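Local coordinates for MutT/nudix family protein (Deinococcus radiodurans, PDB 2W4E) that probably hydrolyses ADP-ribose as a magnesium-dependent Nudix pyrophosphatase, represented by an N-terminally truncated piece that holds the Nudix domain, at residues G121-G126 against L130-A135. Numbering follows the deposited sequence.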
ATOM      1  N   GLY A 121      -7.206   8.120  -6.841  1.00 30.75           N
ATOM      2  CA  GLY A 121      -7.346   6.700  -7.205  1.00 29.76           C
ATOM      3  C   GLY A 121      -6.763   6.282  -8.548  1.00 28.49           C
ATOM      4  O   GLY A 121      -6.861   5.114  -8.952  1.00 29.74           O
ATOM      5  N   GLU A 122      -6.096   7.201  -9.235  1.00 27.72           N
ATOM      6  CA  GLU A 122      -5.587   6.906 -10.593  1.00 26.04           C
ATOM      7  C   GLU A 122      -4.323   6.029 -10.610  1.00 24.80           C
ATOM      8  O   GLU A 122      -3.935   5.504 -11.649  1.00 25.23           O
ATOM      9  CB  GLU A 122      -5.346   8.218 -11.365  1.00 26.76           C
ATOM     10  CG  GLU A 122      -6.601   9.070 -11.563  1.00 27.71           C
ATOM     11  CD  GLU A 122      -6.274  10.491 -12.051  1.00 30.23           C
ATOM     12  OE1 GLU A 122      -5.173  10.735 -12.584  1.00 30.62           O
ATOM     13  OE2 GLU A 122      -7.120  11.384 -11.871  1.00 35.53           O
ATOM     14  N   ILE A 123      -3.662   5.887  -9.466  1.00 23.51           N
ATOM     15  CA  ILE A 123      -2.526   4.965  -9.312  1.00 22.54           C
ATOM     16  C   ILE A 123      -3.069   3.636  -8.726  1.00 21.88           C
ATOM     17  O   ILE A 123      -3.198   3.494  -7.508  1.00 22.39           O
ATOM     18  CB  ILE A 123      -1.445   5.511  -8.332  1.00 21.12           C
ATOM     19  CG1 ILE A 123      -1.112   6.994  -8.598  1.00 25.64           C
ATOM     20  CG2 ILE A 123      -0.180   4.630  -8.366  1.00 22.68           C
ATOM     21  CD1 ILE A 123       0.055   7.225  -9.436  1.00 28.79           C
ATOM     22  N   GLN A 124      -3.368   2.683  -9.596  1.00 21.44           N
ATOM     23  CA  GLN A 124      -4.018   1.440  -9.173  1.00 21.66           C
ATOM     24  C   GLN A 124      -2.969   0.428  -8.720  1.00 20.71           C
ATOM     25  O   GLN A 124      -3.339  -0.573  -8.151  1.00 20.67           O
ATOM     26  CB  GLN A 124      -4.840   0.828 -10.314  1.00 21.84           C
ATOM     27  CG  GLN A 124      -5.982   1.709 -10.894  1.00 19.99           C
ATOM     28  CD  GLN A 124      -6.204   1.302 -12.336  1.00 25.68           C
ATOM     29  OE1 GLN A 124      -5.296   1.420 -13.149  1.00 25.59           O
ATOM     30  NE2 GLN A 124      -7.375   0.732 -12.634  1.00 25.96           N
ATOM     31  N   ASP A 125      -1.682   0.665  -8.988  1.00 20.59           N
ATOM     32  CA  ASP A 125      -0.632  -0.263  -8.507  1.00 22.16           C
ATOM     33  C   ASP A 125      -0.512  -0.147  -6.983  1.00 22.12           C
ATOM     34  O   ASP A 125      -0.140   0.911  -6.470  1.00 23.49           O
ATOM     35  CB  ASP A 125       0.732  -0.046  -9.175  1.00 23.14           C
ATOM     36  CG  ASP A 125       1.761  -1.087  -8.733  1.00 26.60           C
ATOM     37  OD1 ASP A 125       1.539  -2.288  -8.977  1.00 29.54           O
ATOM     38  OD2 ASP A 125       2.768  -0.742  -8.102  1.00 29.08           O
ATOM     39  N   GLY A 126      -0.870  -1.208  -6.261  1.00 21.05           N
ATOM     40  CA  GLY A 126      -0.842  -1.140  -4.781  1.00 21.11           C
ATOM     41  C   GLY A 126       0.542  -0.844  -4.161  1.00 21.29           C
ATOM     42  O   GLY A 126       0.666   0.085  -3.359  1.00 22.27           O
ATOM     43  N   LEU A 130       1.356   2.492  -2.031  1.00 17.99           N
ATOM     44  CA  LEU A 130       1.672   2.463  -0.597  1.00 18.61           C
ATOM     45  C   LEU A 130       3.004   3.206  -0.390  1.00 18.91           C
ATOM     46  O   LEU A 130       3.172   3.913   0.575  1.00 19.31           O
ATOM     47  CB  LEU A 130       1.784   1.017  -0.070  1.00 18.38           C
ATOM     48  CG  LEU A 130       2.207   0.823   1.393  1.00 19.01           C
ATOM     49  CD1 LEU A 130       1.401   1.738   2.407  1.00 17.73           C
ATOM     50  CD2 LEU A 130       2.066  -0.630   1.775  1.00 18.68           C
ATOM     51  N   THR A 131       3.948   3.040  -1.315  1.00 18.30           N
ATOM     52  CA  THR A 131       5.261   3.707  -1.163  1.00 18.06           C
ATOM     53  C   THR A 131       5.079   5.226  -1.202  1.00 18.30           C
ATOM     54  O   THR A 131       5.720   5.967  -0.434  1.00 17.68           O
ATOM     55  CB  THR A 131       6.226   3.215  -2.247  1.00 16.45           C
ATOM     56  OG1 THR A 131       6.372   1.806  -2.104  1.00 18.73           O
ATOM     57  CG2 THR A 131       7.648   3.885  -2.132  1.00 17.55           C
ATOM     58  N   LEU A 132       4.210   5.678  -2.110  1.00 17.69           N
ATOM     59  CA  LEU A 132       3.935   7.136  -2.260  1.00 18.46           C
ATOM     60  C   LEU A 132       3.332   7.693  -0.982  1.00 18.36           C
ATOM     61  O   LEU A 132       3.729   8.754  -0.514  1.00 18.79           O
ATOM     62  CB  LEU A 132       3.026   7.434  -3.461  1.00 15.80           C
ATOM     63  CG  LEU A 132       3.753   7.342  -4.816  1.00 18.33           C
ATOM     64  CD1 LEU A 132       2.670   7.087  -5.908  1.00 20.06           C
ATOM     65  CD2 LEU A 132       4.524   8.657  -5.079  1.00 15.77           C
ATOM     66  N   TRP A 133       2.377   6.972  -0.411  1.00 18.69           N
ATOM     67  CA  TRP A 133       1.832   7.411   0.849  1.00 19.61           C
ATOM     68  C   TRP A 133       2.927   7.454   1.913  1.00 20.08           C
ATOM     69  O   TRP A 133       3.029   8.426   2.639  1.00 21.20           O
ATOM     70  CB  TRP A 133       0.678   6.515   1.313  1.00 19.45           C
ATOM     71  CG  TRP A 133      -0.583   6.796   0.619  1.00 19.61           C
ATOM     72  CD1 TRP A 133      -1.211   6.000  -0.299  1.00 22.16           C
ATOM     73  CD2 TRP A 133      -1.398   7.964   0.763  1.00 19.96           C
ATOM     74  NE1 TRP A 133      -2.378   6.599  -0.731  1.00 20.17           N
ATOM     75  CE2 TRP A 133      -2.515   7.809  -0.104  1.00 20.07           C
ATOM     76  CE3 TRP A 133      -1.310   9.112   1.546  1.00 22.17           C
ATOM     77  CZ2 TRP A 133      -3.524   8.768  -0.208  1.00 22.05           C
ATOM     78  CZ3 TRP A 133      -2.327  10.071   1.459  1.00 21.91           C
ATOM     79  CH2 TRP A 133      -3.428   9.877   0.593  1.00 22.93           C
ATOM     80  N   GLN A 134       3.726   6.396   2.031  1.00 20.41           N
ATOM     81  CA  GLN A 134       4.741   6.373   3.107  1.00 21.49           C
ATOM     82  C   GLN A 134       5.809   7.462   2.925  1.00 21.51           C
ATOM     83  O   GLN A 134       6.355   7.936   3.908  1.00 21.86           O
ATOM     84  CB  GLN A 134       5.448   5.001   3.158  1.00 21.41           C
ATOM     85  CG  GLN A 134       4.595   3.794   3.627  1.00 23.20           C
ATOM     86  CD  GLN A 134       5.389   2.491   3.396  1.00 28.48           C
ATOM     87  OE1 GLN A 134       6.356   2.486   2.623  1.00 33.70           O
ATOM     88  NE2 GLN A 134       4.990   1.421   4.018  1.00 24.99           N
ATOM     89  N   ALA A 135       6.109   7.860   1.682  1.00 21.05           N
ATOM     90  CA  ALA A 135       7.128   8.895   1.432  1.00 21.31           C
ATOM     91  C   ALA A 135       6.616  10.340   1.630  1.00 22.52           C
ATOM     92  O   ALA A 135       7.396  11.289   1.641  1.00 21.25           O
ATOM     93  CB  ALA A 135       7.661   8.749  -0.009  1.00 21.21           C
TER
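Leu130 meets Gly126 in the first turn of helix 126-141, a compact example of how a loop hands its chain over to a helix. The N of Leu130 gives its hydrogen to Gly126 O at 2.8 Å, with an N-H...O angle of 158°, and the donor lies almost on the extension of the carbonyl bond. This is an i to i+4 bond in the first turn of the helix. Leu130 CB rests 3.6 Å from the same oxygen; with CG anti to the backbone N (chi1 176°), the branch beyond CB leads away from the loop, toward the dimer interface, where it packs on Trp133 of the second subunit and where the Trp133 rings of the two chains meet with planes about 15° apart. Two residues on, Leu132 points its side chain at the loop, where its CD1 comes 4.4 Å from Ile123 CD1, a loose methyl-to-methyl touch over a backbone separation of 9.8 Å between the CA atoms. Val114 and Leu118 of helix 111-120 and Leu11 of strand 6-14 also pack on Leu132, which places this touch in the buried wedge between the last two helices and the mixed sheet.

Both ends of the connection are finished by local bonds: Gly121 closes helix 111-120 in a Schellman motif, its positive phi suited to a residue without a side chain, and Asp125 is the N-cap of the next helix, its side chain capping a backbone N in the first turn while OD2 also bonds Ser128 OG. The chemistry thus divides the work: a nearly straight backbone bond and the aspartate cap mark the helix start, while a thin apolar contact, burying little surface, joins the loop to the core.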